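Local coordinates for protein LigF (Sphingobium sp. SYK-6, PDB 4XT0) that cleaves beta-aryl ether bonds in lignin as a glutathione-dependent beta-etherase of the glutathione S-transferase superfamily, at residues M4-Y9 / P58-D63; Y9-G14 / V34-S39; S17-A22 / T68-I73; K27-E32 / P82-S87. One frame throughout, in Å; residues are numbered along the deposited sequence.

Contact 1: M4-Y9 / P58-D63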
# COMPACT_ATOMS: atom_id res chain seq x y z
N MET A 4 -0.56 -31.94 -2.20
CA MET A 4 -0.90 -30.62 -2.70
C MET A 4 0.31 -29.90 -3.31
O MET A 4 1.43 -30.04 -2.84
CB MET A 4 -1.49 -29.76 -1.57
CG MET A 4 -2.82 -30.26 -1.02
SD MET A 4 -4.17 -30.19 -2.21
CE MET A 4 -5.58 -30.47 -1.14
N THR A 5 0.06 -29.14 -4.36
CA THR A 5 1.09 -28.27 -4.92
C THR A 5 0.81 -26.82 -4.49
O THR A 5 1.66 -25.95 -4.65
CB THR A 5 1.14 -28.36 -6.45
OG1 THR A 5 -0.11 -27.92 -7.00
CG2 THR A 5 1.43 -29.79 -6.88
N LEU A 6 -0.39 -26.59 -3.96
CA LEU A 6 -0.77 -25.29 -3.41
C LEU A 6 -1.09 -25.45 -1.94
O LEU A 6 -1.90 -26.31 -1.57
CB LEU A 6 -1.99 -24.71 -4.12
CG LEU A 6 -1.92 -23.76 -5.31
CD1 LEU A 6 -3.35 -23.37 -5.70
CD2 LEU A 6 -1.07 -22.53 -5.00
N LYS A 7 -0.45 -24.63 -1.10
CA LYS A 7 -0.74 -24.60 0.34
C LYS A 7 -0.88 -23.16 0.80
O LYS A 7 -0.09 -22.30 0.38
CB LYS A 7 0.37 -25.30 1.13
CG LYS A 7 0.59 -26.75 0.74
CD LYS A 7 1.74 -27.37 1.52
CE LYS A 7 2.11 -28.74 0.95
NZ LYS A 7 0.91 -29.64 0.89
N LEU A 8 -1.89 -22.88 1.62
CA LEU A 8 -2.02 -21.56 2.24
C LEU A 8 -1.85 -21.65 3.76
O LEU A 8 -2.56 -22.40 4.43
CB LEU A 8 -3.37 -20.91 1.92
CG LEU A 8 -3.45 -19.47 2.43
CD1 LEU A 8 -2.59 -18.54 1.55
CD2 LEU A 8 -4.88 -18.94 2.53
N TYR A 9 -0.92 -20.87 4.28
CA TYR A 9 -0.67 -20.75 5.71
C TYR A 9 -1.32 -19.47 6.22
O TYR A 9 -0.95 -18.38 5.77
CB TYR A 9 0.83 -20.72 5.98
CG TYR A 9 1.53 -21.98 5.56
CD1 TYR A 9 2.03 -22.13 4.27
CD2 TYR A 9 1.67 -23.04 6.45
CE1 TYR A 9 2.66 -23.30 3.88
CE2 TYR A 9 2.29 -24.21 6.07
CZ TYR A 9 2.79 -24.33 4.79
OH TYR A 9 3.41 -25.49 4.41
N PRO A 58 -0.79 -13.96 5.78
CA PRO A 58 -0.73 -15.25 5.09
C PRO A 58 0.54 -15.46 4.28
O PRO A 58 1.27 -14.52 3.94
CB PRO A 58 -1.95 -15.20 4.16
CG PRO A 58 -2.03 -13.76 3.79
CD PRO A 58 -1.74 -13.05 5.11
N ALA A 59 0.78 -16.72 3.96
CA ALA A 59 1.88 -17.09 3.08
C ALA A 59 1.38 -18.20 2.16
O ALA A 59 0.75 -19.14 2.63
CB ALA A 59 3.12 -17.52 3.90
N LEU A 60 1.61 -18.06 0.86
CA LEU A 60 1.23 -19.11 -0.09
C LEU A 60 2.44 -19.90 -0.54
O LEU A 60 3.44 -19.32 -0.94
CB LEU A 60 0.55 -18.53 -1.34
CG LEU A 60 0.13 -19.59 -2.38
CD1 LEU A 60 -1.24 -20.16 -1.99
CD2 LEU A 60 0.09 -19.02 -3.80
N TRP A 61 2.32 -21.22 -0.47
CA TRP A 61 3.37 -22.11 -0.96
C TRP A 61 2.88 -22.74 -2.27
O TRP A 61 1.80 -23.33 -2.32
CB TRP A 61 3.67 -23.18 0.09
CG TRP A 61 4.84 -24.09 -0.17
CD1 TRP A 61 6.11 -23.95 0.33
CD2 TRP A 61 4.84 -25.31 -0.93
NE1 TRP A 61 6.90 -25.00 -0.09
CE2 TRP A 61 6.14 -25.85 -0.86
CE3 TRP A 61 3.87 -26.00 -1.66
CZ2 TRP A 61 6.50 -27.05 -1.50
CZ3 TRP A 61 4.22 -27.19 -2.29
CH2 TRP A 61 5.52 -27.69 -2.21
N HIS A 62 3.66 -22.58 -3.33
CA HIS A 62 3.24 -23.11 -4.63
C HIS A 62 4.44 -23.75 -5.31
O HIS A 62 5.34 -23.06 -5.80
CB HIS A 62 2.60 -22.02 -5.49
CG HIS A 62 2.21 -22.48 -6.87
ND1 HIS A 62 2.20 -21.64 -7.95
CD2 HIS A 62 1.83 -23.70 -7.32
CE1 HIS A 62 1.82 -22.32 -9.03
NE2 HIS A 62 1.59 -23.58 -8.67
N ASP A 63 4.47 -25.08 -5.28
CA ASP A 63 5.54 -25.87 -5.88
C ASP A 63 6.91 -25.49 -5.36
O ASP A 63 7.88 -25.46 -6.11
CB ASP A 63 5.51 -25.71 -7.40
CG ASP A 63 4.44 -26.55 -8.06
OD1 ASP A 63 4.15 -27.65 -7.54
OD2 ASP A 63 3.90 -26.12 -9.09
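Lys7 O accepts a hydrogen bond from Trp61 N at 2.8 Å in a nearly straight line (171° at the hydrogen), and Leu60 turns both its CA-H and its CD1 methyl toward the same oxygen. The pair belongs to the antiparallel centre of the four-stranded sheet in the thioredoxin-fold domain of a glutathione S-transferase. Lys7–Trp61 and Tyr9–Ala59 are hydrogen-bonded pairs, each closed by two N-H···O bonds, while Leu6–His62 and Leu8–Leu60 are non-hydrogen-bonded. On the face carrying Lys7 and Tyr9, the methylenes of Lys7 run alongside the indole of Trp61, CD coming to 4.1 Å of CE3. Trp61 reaches that place with CG anti to its backbone N (chi1 -173°), and its CB touches the edge of the Tyr9 ring at CE1 (3.9 Å). The ammonium of Lys7 goes on to a salt bridge with Glu32 of the neighbouring strand. On the other face Leu6 CD2 touches both Leu60 CD1 (3.8 Å) and His62 CB (3.7 Å); helix 15-26 covers Leu8 and helix 70-80 covers Leu60, while Leu6 packs on Phe31 and Phe81. Pro58, after a cis peptide bond in the manner of the thioredoxin-fold cis-proline loop, borders the glutathione site. Beyond the strands, Asp63 N still bonds to Thr5 O, and the imidazole edge of His62 also meets this oxygen, through CD2 at 3.5 Å.

Contact 2: Y9-G14 / V34-S39. With GSH (glutathione), chain B.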
# COMPACT_ATOMS: atom_id res chain seq x y z
N TYR A 9 -0.92 -20.87 4.28
CA TYR A 9 -0.67 -20.75 5.71
C TYR A 9 -1.32 -19.47 6.22
O TYR A 9 -0.95 -18.38 5.77
CB TYR A 9 0.83 -20.72 5.98
CG TYR A 9 1.53 -21.98 5.56
CD1 TYR A 9 2.03 -22.13 4.27
CD2 TYR A 9 1.67 -23.04 6.45
CE1 TYR A 9 2.66 -23.30 3.88
CE2 TYR A 9 2.29 -24.21 6.07
CZ TYR A 9 2.79 -24.33 4.79
OH TYR A 9 3.41 -25.49 4.41
N SER A 10 -2.29 -19.58 7.12
CA SER A 10 -3.03 -18.37 7.53
C SER A 10 -3.79 -18.55 8.84
O SER A 10 -3.81 -19.65 9.41
CB SER A 10 -4.02 -17.95 6.43
OG SER A 10 -5.27 -18.61 6.60
N PHE A 11 -4.43 -17.47 9.30
CA PHE A 11 -5.23 -17.53 10.54
C PHE A 11 -6.69 -17.91 10.27
O PHE A 11 -7.52 -17.85 11.17
CB PHE A 11 -5.22 -16.18 11.28
CG PHE A 11 -3.90 -15.84 11.95
CD1 PHE A 11 -2.95 -16.81 12.21
CD2 PHE A 11 -3.63 -14.52 12.32
CE1 PHE A 11 -1.75 -16.49 12.83
CE2 PHE A 11 -2.43 -14.19 12.93
CZ PHE A 11 -1.49 -15.17 13.19
N GLY A 12 -7.02 -18.27 9.03
CA GLY A 12 -8.41 -18.55 8.69
C GLY A 12 -9.09 -17.33 8.10
O GLY A 12 -8.43 -16.35 7.74
N PRO A 13 -10.43 -17.37 7.98
CA PRO A 13 -11.13 -16.31 7.23
C PRO A 13 -11.40 -15.02 8.04
O PRO A 13 -12.54 -14.75 8.42
CB PRO A 13 -12.44 -16.99 6.83
CG PRO A 13 -12.68 -18.00 7.89
CD PRO A 13 -11.31 -18.51 8.29
N GLY A 14 -10.37 -14.21 8.23
CA GLY A 14 -10.53 -12.89 8.79
C GLY A 14 -9.29 -12.07 8.50
O GLY A 14 -8.21 -12.64 8.30
N VAL A 34 -3.69 -24.68 5.70
CA VAL A 34 -2.91 -24.90 6.93
C VAL A 34 -3.18 -23.82 7.97
O VAL A 34 -2.88 -22.65 7.76
CB VAL A 34 -1.39 -24.96 6.64
CG1 VAL A 34 -0.62 -25.21 7.94
CG2 VAL A 34 -1.08 -26.05 5.63
N PHE A 35 -3.78 -24.22 9.09
CA PHE A 35 -4.07 -23.28 10.16
C PHE A 35 -2.82 -23.00 10.99
O PHE A 35 -2.28 -23.89 11.64
CB PHE A 35 -5.18 -23.82 11.07
CG PHE A 35 -5.56 -22.88 12.18
CD1 PHE A 35 -6.02 -21.60 11.90
CD2 PHE A 35 -5.46 -23.27 13.50
CE1 PHE A 35 -6.37 -20.73 12.91
CE2 PHE A 35 -5.82 -22.41 14.53
CZ PHE A 35 -6.28 -21.14 14.23
N VAL A 36 -2.35 -21.75 10.95
CA VAL A 36 -1.26 -21.30 11.81
C VAL A 36 -1.90 -20.73 13.07
O VAL A 36 -2.57 -19.71 13.01
CB VAL A 36 -0.39 -20.23 11.11
CG1 VAL A 36 0.73 -19.73 12.01
CG2 VAL A 36 0.15 -20.77 9.80
N ASP A 37 -1.71 -21.40 14.21
CA ASP A 37 -2.50 -21.09 15.41
C ASP A 37 -1.92 -19.90 16.17
O ASP A 37 -0.89 -20.02 16.83
CB ASP A 37 -2.57 -22.32 16.32
CG ASP A 37 -3.63 -22.20 17.42
OD1 ASP A 37 -4.08 -21.07 17.72
OD2 ASP A 37 -4.02 -23.25 17.97
N PRO A 38 -2.62 -18.75 16.12
CA PRO A 38 -2.13 -17.55 16.82
C PRO A 38 -2.12 -17.72 18.34
O PRO A 38 -1.27 -17.11 19.00
CB PRO A 38 -3.13 -16.47 16.39
CG PRO A 38 -4.38 -17.21 16.08
CD PRO A 38 -3.93 -18.52 15.48
N SER A 39 -3.02 -18.53 18.89
CA SER A 39 -3.05 -18.71 20.35
C SER A 39 -1.77 -19.37 20.85
O SER A 39 -1.41 -19.24 22.02
CB SER A 39 -4.29 -19.53 20.77
OG SER A 39 -4.19 -20.89 20.39
N1 GSH B . 1.27 -6.65 4.76
CA1 GSH B . 0.98 -8.01 5.24
C1 GSH B . -0.08 -8.71 4.40
O11 GSH B . -0.03 -9.91 4.21
O12 GSH B . -1.11 -8.02 3.87
CB1 GSH B . 0.50 -7.91 6.70
CG1 GSH B . 0.36 -9.33 7.25
CD1 GSH B . -0.23 -9.28 8.65
OE1 GSH B . -0.34 -8.22 9.23
N2 GSH B . -0.62 -10.43 9.24
CA2 GSH B . -1.18 -10.42 10.60
C2 GSH B . -0.29 -11.23 11.52
O2 GSH B . 0.43 -12.09 11.04
CB2 GSH B . -2.56 -11.10 10.58
SG2 GSH B . -3.82 -10.09 9.73
N3 GSH B . -0.28 -11.00 12.86
CA3 GSH B . 0.58 -11.84 13.72
C3 GSH B . 1.78 -11.11 14.29
O31 GSH B . 2.35 -11.58 15.25
O32 GSH B . 2.22 -9.95 13.76
O HOH W 1 -5.00 -21.37 5.63
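The beta-alpha-beta unit at the start of the thioredoxin fold brings Tyr9 beside Val34 and Ser10 beside Phe35, as strands 6-10 and 32-35 run parallel and then separate toward the glutathione pocket. Two backbone bonds hold this end of the ladder: Ser10 N donates to Val34 O (3.2 Å) and Val36 N to Ser10 O (3.0 Å). Val34 lies alongside the phenol of Tyr9, with CG1 against ring atom CD2 at 3.5 Å, and Val36 CG2 packs on the CB of the same tyrosine. At the end of the strand, Ser10 OG accepts from Gly12 N (3.0 Å) in an ST turn that bends the chain at Phe11. With CG beside its own backbone N (chi1 -72°), the ring of Phe11, a residue of the glutathione pocket, is brought against Val36 and Pro38. Pro38 CB sits over one ring face in a CH-pi contact, 4.0 Å from the centroid and 19° off the normal. Glutathione approaches the same ring obliquely, N3 lying nearest to CE2. Its backbone is tied to helix 15-26 by the hydrogen bond between Phe11 N and Ser17 OG. At the ring edge Val36 O lies near the plane, only 3.0 Å from Phe11 CD1.

Contact 3: S17-A22 / T68-I73. With GSH (glutathione), chain B.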
# COMPACT_ATOMS: atom_id res chain seq x y z
N SER A 17 -5.60 -12.69 6.20
CA SER A 17 -5.71 -14.10 5.80
C SER A 17 -6.92 -14.37 4.89
O SER A 17 -6.86 -15.23 4.02
CB SER A 17 -5.81 -15.00 7.05
OG SER A 17 -4.58 -15.04 7.76
N LEU A 18 -8.03 -13.67 5.12
CA LEU A 18 -9.23 -13.93 4.34
C LEU A 18 -9.02 -13.69 2.84
O LEU A 18 -9.63 -14.38 2.02
CB LEU A 18 -10.40 -13.08 4.87
CG LEU A 18 -11.77 -13.30 4.19
CD1 LEU A 18 -12.93 -13.13 5.17
CD2 LEU A 18 -11.96 -12.37 2.99
N LYS A 19 -8.18 -12.72 2.47
CA LYS A 19 -8.05 -12.32 1.07
C LYS A 19 -7.64 -13.50 0.18
O LYS A 19 -8.40 -13.87 -0.72
CB LYS A 19 -7.07 -11.14 0.91
CG LYS A 19 -7.37 -9.90 1.80
CD LYS A 19 -6.41 -8.75 1.44
CE LYS A 19 -6.37 -7.62 2.49
NZ LYS A 19 -5.23 -6.68 2.21
N PRO A 20 -6.46 -14.14 0.43
CA PRO A 20 -6.18 -15.27 -0.48
C PRO A 20 -7.05 -16.50 -0.24
O PRO A 20 -7.23 -17.32 -1.15
CB PRO A 20 -4.69 -15.59 -0.21
CG PRO A 20 -4.45 -15.13 1.21
CD PRO A 20 -5.37 -13.92 1.40
N LEU A 21 -7.60 -16.64 0.96
CA LEU A 21 -8.46 -17.77 1.26
C LEU A 21 -9.72 -17.68 0.40
O LEU A 21 -10.12 -18.65 -0.25
CB LEU A 21 -8.79 -17.80 2.75
CG LEU A 21 -9.26 -19.10 3.42
CD1 LEU A 21 -8.24 -20.20 3.27
CD2 LEU A 21 -9.58 -18.85 4.91
N ALA A 22 -10.36 -16.51 0.39
CA ALA A 22 -11.56 -16.29 -0.43
C ALA A 22 -11.23 -16.44 -1.93
O ALA A 22 -11.99 -17.02 -2.69
CB ALA A 22 -12.16 -14.90 -0.14
N THR A 68 4.24 -14.05 -0.39
CA THR A 68 3.68 -13.35 0.77
C THR A 68 3.05 -12.02 0.37
O THR A 68 3.14 -11.61 -0.81
CB THR A 68 4.75 -13.06 1.84
OG1 THR A 68 5.74 -12.20 1.28
CG2 THR A 68 5.41 -14.35 2.34
N GLU A 69 2.47 -11.34 1.38
CA GLU A 69 1.61 -10.14 1.25
C GLU A 69 0.23 -10.52 0.70
O GLU A 69 0.12 -10.89 -0.45
CB GLU A 69 2.26 -9.06 0.36
CG GLU A 69 3.56 -8.51 0.92
CD GLU A 69 3.35 -7.78 2.24
OE1 GLU A 69 2.44 -6.91 2.31
OE2 GLU A 69 4.07 -8.09 3.20
N SER A 70 -0.80 -10.43 1.54
CA SER A 70 -2.15 -10.87 1.17
C SER A 70 -2.60 -10.38 -0.22
O SER A 70 -3.04 -11.18 -1.04
CB SER A 70 -3.16 -10.43 2.24
OG SER A 70 -3.12 -9.02 2.45
N THR A 71 -2.46 -9.09 -0.50
CA THR A 71 -2.91 -8.54 -1.78
C THR A 71 -2.12 -9.13 -2.96
O THR A 71 -2.68 -9.40 -4.02
CB THR A 71 -2.76 -7.00 -1.81
OG1 THR A 71 -3.56 -6.44 -0.76
CG2 THR A 71 -3.20 -6.41 -3.19
N VAL A 72 -0.82 -9.34 -2.77
CA VAL A 72 0.05 -9.88 -3.81
C VAL A 72 -0.30 -11.34 -4.14
O VAL A 72 -0.28 -11.76 -5.30
CB VAL A 72 1.53 -9.75 -3.37
CG1 VAL A 72 2.50 -10.50 -4.32
CG2 VAL A 72 1.93 -8.25 -3.27
N ILE A 73 -0.61 -12.11 -3.11
CA ILE A 73 -0.99 -13.50 -3.30
C ILE A 73 -2.24 -13.60 -4.18
O ILE A 73 -2.31 -14.45 -5.06
CB ILE A 73 -1.26 -14.21 -1.94
CG1 ILE A 73 0.01 -14.24 -1.07
CG2 ILE A 73 -1.74 -15.64 -2.19
CD1 ILE A 73 -0.29 -14.59 0.43
N1 GSH B . 1.27 -6.65 4.76
CA1 GSH B . 0.98 -8.01 5.24
C1 GSH B . -0.08 -8.71 4.40
O11 GSH B . -0.03 -9.91 4.21
O12 GSH B . -1.11 -8.02 3.87
CB1 GSH B . 0.50 -7.91 6.70
CG1 GSH B . 0.36 -9.33 7.25
CD1 GSH B . -0.23 -9.28 8.65
OE1 GSH B . -0.34 -8.22 9.23
N2 GSH B . -0.62 -10.43 9.24
CA2 GSH B . -1.18 -10.42 10.60
C2 GSH B . -0.29 -11.23 11.52
O2 GSH B . 0.43 -12.09 11.04
CB2 GSH B . -2.56 -11.10 10.58
SG2 GSH B . -3.82 -10.09 9.73
N3 GSH B . -0.28 -11.00 12.86
CA3 GSH B . 0.58 -11.84 13.72
C3 GSH B . 1.78 -11.11 14.29
O31 GSH B . 2.35 -11.58 15.25
O32 GSH B . 2.22 -9.95 13.76
O HOH W 2 -5.87 -5.29 -0.11
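Ser70, whose OG receives a hydrogen bond from Lys19 NZ at 3.2 Å, is also a first-shell residue of glutathione in the thioredoxin-fold domain. Its hydroxyl donates to O12 of the gamma-glutamyl carboxylate at 2.7 Å, and Ser70 N donates to O11 of the same group at 2.8 Å. With OG between the backbone N and the carbonyl carbon (chi1 57°), both donors face one carboxylate. This carboxylate lies at the N-terminal end of helix 70-80, whose first residue is Ser70, and the helix dipole would probably favour its negative charge. Glu69, at the N-cap position, takes the amine on the same alpha carbon: its OE1 accepts from glutathione N1 at 2.7 Å and has a salt bridge to Lys104 of the second subunit.

The second shell begins with Lys19. Its chain, extended beyond CG, crosses from helix 15-26 with CD passing close to Ser70 OG and CB, and NZ ends near Thr71 as well, through a weak direct bond to OG1 and through a water that accepts from NZ and donates to OG1. Asp107 completes this buried polar cluster, with a salt bridge to Lys19 and a hydrogen bond to Thr71. A methionine in place of Lys19 would probably leave Asp107 without its charged mate and Ser70 OG without the donor behind it, freer to turn from the glutathione carboxylate. One residue further along helix 15-26, the contact becomes apolar. Pro20, at a kink of its helix, presses its ring on the second one, CB touching Ile73 CG2 at 3.6 Å.

Contact 4: K27-E32 / P82-S87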
# COMPACT_ATOMS: atom_id res chain seq x y z
N LYS A 27 -12.04 -19.36 -6.93
CA LYS A 27 -11.47 -19.87 -8.19
C LYS A 27 -11.53 -21.39 -8.26
O LYS A 27 -11.12 -22.00 -9.26
CB LYS A 27 -10.04 -19.35 -8.35
CG LYS A 27 -10.02 -17.82 -8.50
CD LYS A 27 -8.62 -17.28 -8.81
CE LYS A 27 -8.17 -17.67 -10.21
NZ LYS A 27 -9.14 -17.25 -11.28
N GLY A 28 -12.08 -22.00 -7.22
CA GLY A 28 -12.27 -23.44 -7.19
C GLY A 28 -10.95 -24.18 -7.15
O GLY A 28 -10.88 -25.35 -7.52
N LEU A 29 -9.91 -23.51 -6.68
CA LEU A 29 -8.57 -24.10 -6.65
C LEU A 29 -8.41 -25.07 -5.49
O LEU A 29 -8.78 -24.77 -4.36
CB LEU A 29 -7.50 -23.01 -6.56
CG LEU A 29 -7.32 -22.20 -7.85
CD1 LEU A 29 -6.48 -20.97 -7.62
CD2 LEU A 29 -6.68 -23.08 -8.93
N GLU A 30 -7.84 -26.25 -5.77
CA GLU A 30 -7.51 -27.21 -4.73
C GLU A 30 -6.21 -26.79 -4.01
O GLU A 30 -5.22 -26.42 -4.65
CB GLU A 30 -7.38 -28.61 -5.32
CG GLU A 30 -7.56 -29.72 -4.30
CD GLU A 30 -7.43 -31.10 -4.93
OE1 GLU A 30 -7.46 -31.18 -6.18
OE2 GLU A 30 -7.31 -32.09 -4.17
N PHE A 31 -6.24 -26.84 -2.69
CA PHE A 31 -5.11 -26.40 -1.88
C PHE A 31 -5.21 -26.99 -0.49
O PHE A 31 -6.31 -27.32 -0.03
CB PHE A 31 -5.05 -24.87 -1.80
CG PHE A 31 -6.15 -24.25 -0.96
CD1 PHE A 31 -7.44 -24.11 -1.46
CD2 PHE A 31 -5.89 -23.79 0.33
CE1 PHE A 31 -8.46 -23.53 -0.69
CE2 PHE A 31 -6.89 -23.21 1.11
CZ PHE A 31 -8.18 -23.08 0.60
N GLU A 32 -4.07 -27.11 0.18
CA GLU A 32 -4.07 -27.50 1.58
C GLU A 32 -4.23 -26.25 2.45
O GLU A 32 -3.43 -25.31 2.39
CB GLU A 32 -2.78 -28.26 1.95
CG GLU A 32 -2.84 -28.89 3.33
CD GLU A 32 -1.50 -29.45 3.79
OE1 GLU A 32 -0.55 -29.51 2.98
OE2 GLU A 32 -1.40 -29.83 4.98
N PRO A 82 -5.57 -17.83 -14.50
CA PRO A 82 -6.62 -16.92 -14.98
C PRO A 82 -7.86 -17.67 -15.47
O PRO A 82 -8.93 -17.10 -15.47
CB PRO A 82 -5.95 -16.18 -16.14
CG PRO A 82 -4.91 -17.12 -16.63
CD PRO A 82 -4.40 -17.83 -15.39
N GLU A 83 -7.70 -18.95 -15.82
CA GLU A 83 -8.82 -19.71 -16.35
C GLU A 83 -9.47 -20.65 -15.34
O GLU A 83 -10.17 -21.58 -15.73
CB GLU A 83 -8.36 -20.52 -17.57
CG GLU A 83 -7.85 -19.63 -18.68
CD GLU A 83 -7.64 -20.39 -20.00
OE1 GLU A 83 -7.75 -21.64 -19.99
OE2 GLU A 83 -7.38 -19.74 -21.03
N SER A 84 -9.26 -20.41 -14.04
CA SER A 84 -9.84 -21.29 -13.02
C SER A 84 -11.00 -20.63 -12.29
O SER A 84 -10.80 -19.60 -11.65
CB SER A 84 -8.79 -21.71 -11.99
OG SER A 84 -7.71 -22.37 -12.61
N GLY A 85 -12.19 -21.22 -12.39
CA GLY A 85 -13.37 -20.75 -11.67
C GLY A 85 -13.67 -19.28 -11.92
O GLY A 85 -13.41 -18.76 -13.01
N ASN A 86 -14.19 -18.59 -10.90
CA ASN A 86 -14.58 -17.18 -11.06
C ASN A 86 -13.39 -16.27 -11.41
O ASN A 86 -12.28 -16.40 -10.87
CB ASN A 86 -15.27 -16.68 -9.79
CG ASN A 86 -16.62 -17.32 -9.58
OD1 ASN A 86 -17.35 -17.55 -10.54
ND2 ASN A 86 -16.97 -17.64 -8.34
N SER A 87 -13.61 -15.36 -12.36
CA SER A 87 -12.56 -14.41 -12.74
C SER A 87 -12.60 -13.16 -11.85
O SER A 87 -13.63 -12.47 -11.80
CB SER A 87 -12.72 -14.03 -14.21
OG SER A 87 -11.78 -13.02 -14.53
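The flat carbonyl group of Ser84 is met in its own plane by Lys27 NZ, which donates to Ser84 O at 2.9 Å with a C=O···N angle of 147°. The one aromatic ring of the two segments, that of Phe31, has Leu29 O at its edge and packs edge-to-face with Tyr25. The contact joins two loops of the glutathione S-transferase N-terminal domain: the one leaving helix 15-26, which ends in a Schellman motif at Gly28, and the one between helix 70-80 and helix 93-121.

Lys27 bends about its CG–CD and CD–CE bonds (chi3 70°, chi4 55°), curling the chain around Ser84 O and bringing NZ within 3.3 Å of Asn86 O, a weak bond. The ammonium thus collects carbonyls of the loop while its charge is paired with Glu78 of helix 70-80; a weak bond to Phe81 O adds to the set. A leucine in place of Lys27 would probably leave Glu78 without its charged partner and Ser84 O without its donor, so that the 82-87 loop would be held less firmly. The amide of Asn86 is tied back to Glu26 on the first helix, a second polar link between the same parts. Leu29 adds an apolar touch, with CD2 3.9 Å from Ser84 OG. The backbones come nearest at Gly85, whose CA is 4.1 Å from Lys27 CA; a CB on Gly85 would run into Lys27 O, and Gly85 CA makes a C-H···O contact with that oxygen, CA to O 3.5 Å.

Overall arrangement
From the N terminus, strand 6-10 opens contact 1 and then contact 2, helix 15-26 opens contact 3, and the loop after it opens contact 4. The first loop to close is that of contact 2, when strand 32-35 returns beside strand 6-10; it lies wholly within the span of contact 1, closed later by strand 59-62, and the two share Tyr9. Helix 70-80 then closes contact 3, and residues 82-87 close contact 4. Contacts 3 and 4 cross each other, and both cross contacts 1 and 2. Contacts 1 and 2 join three strands of the sheet, contact 3 joins the helices packed on it, and contact 4 ties the loops beyond these helices.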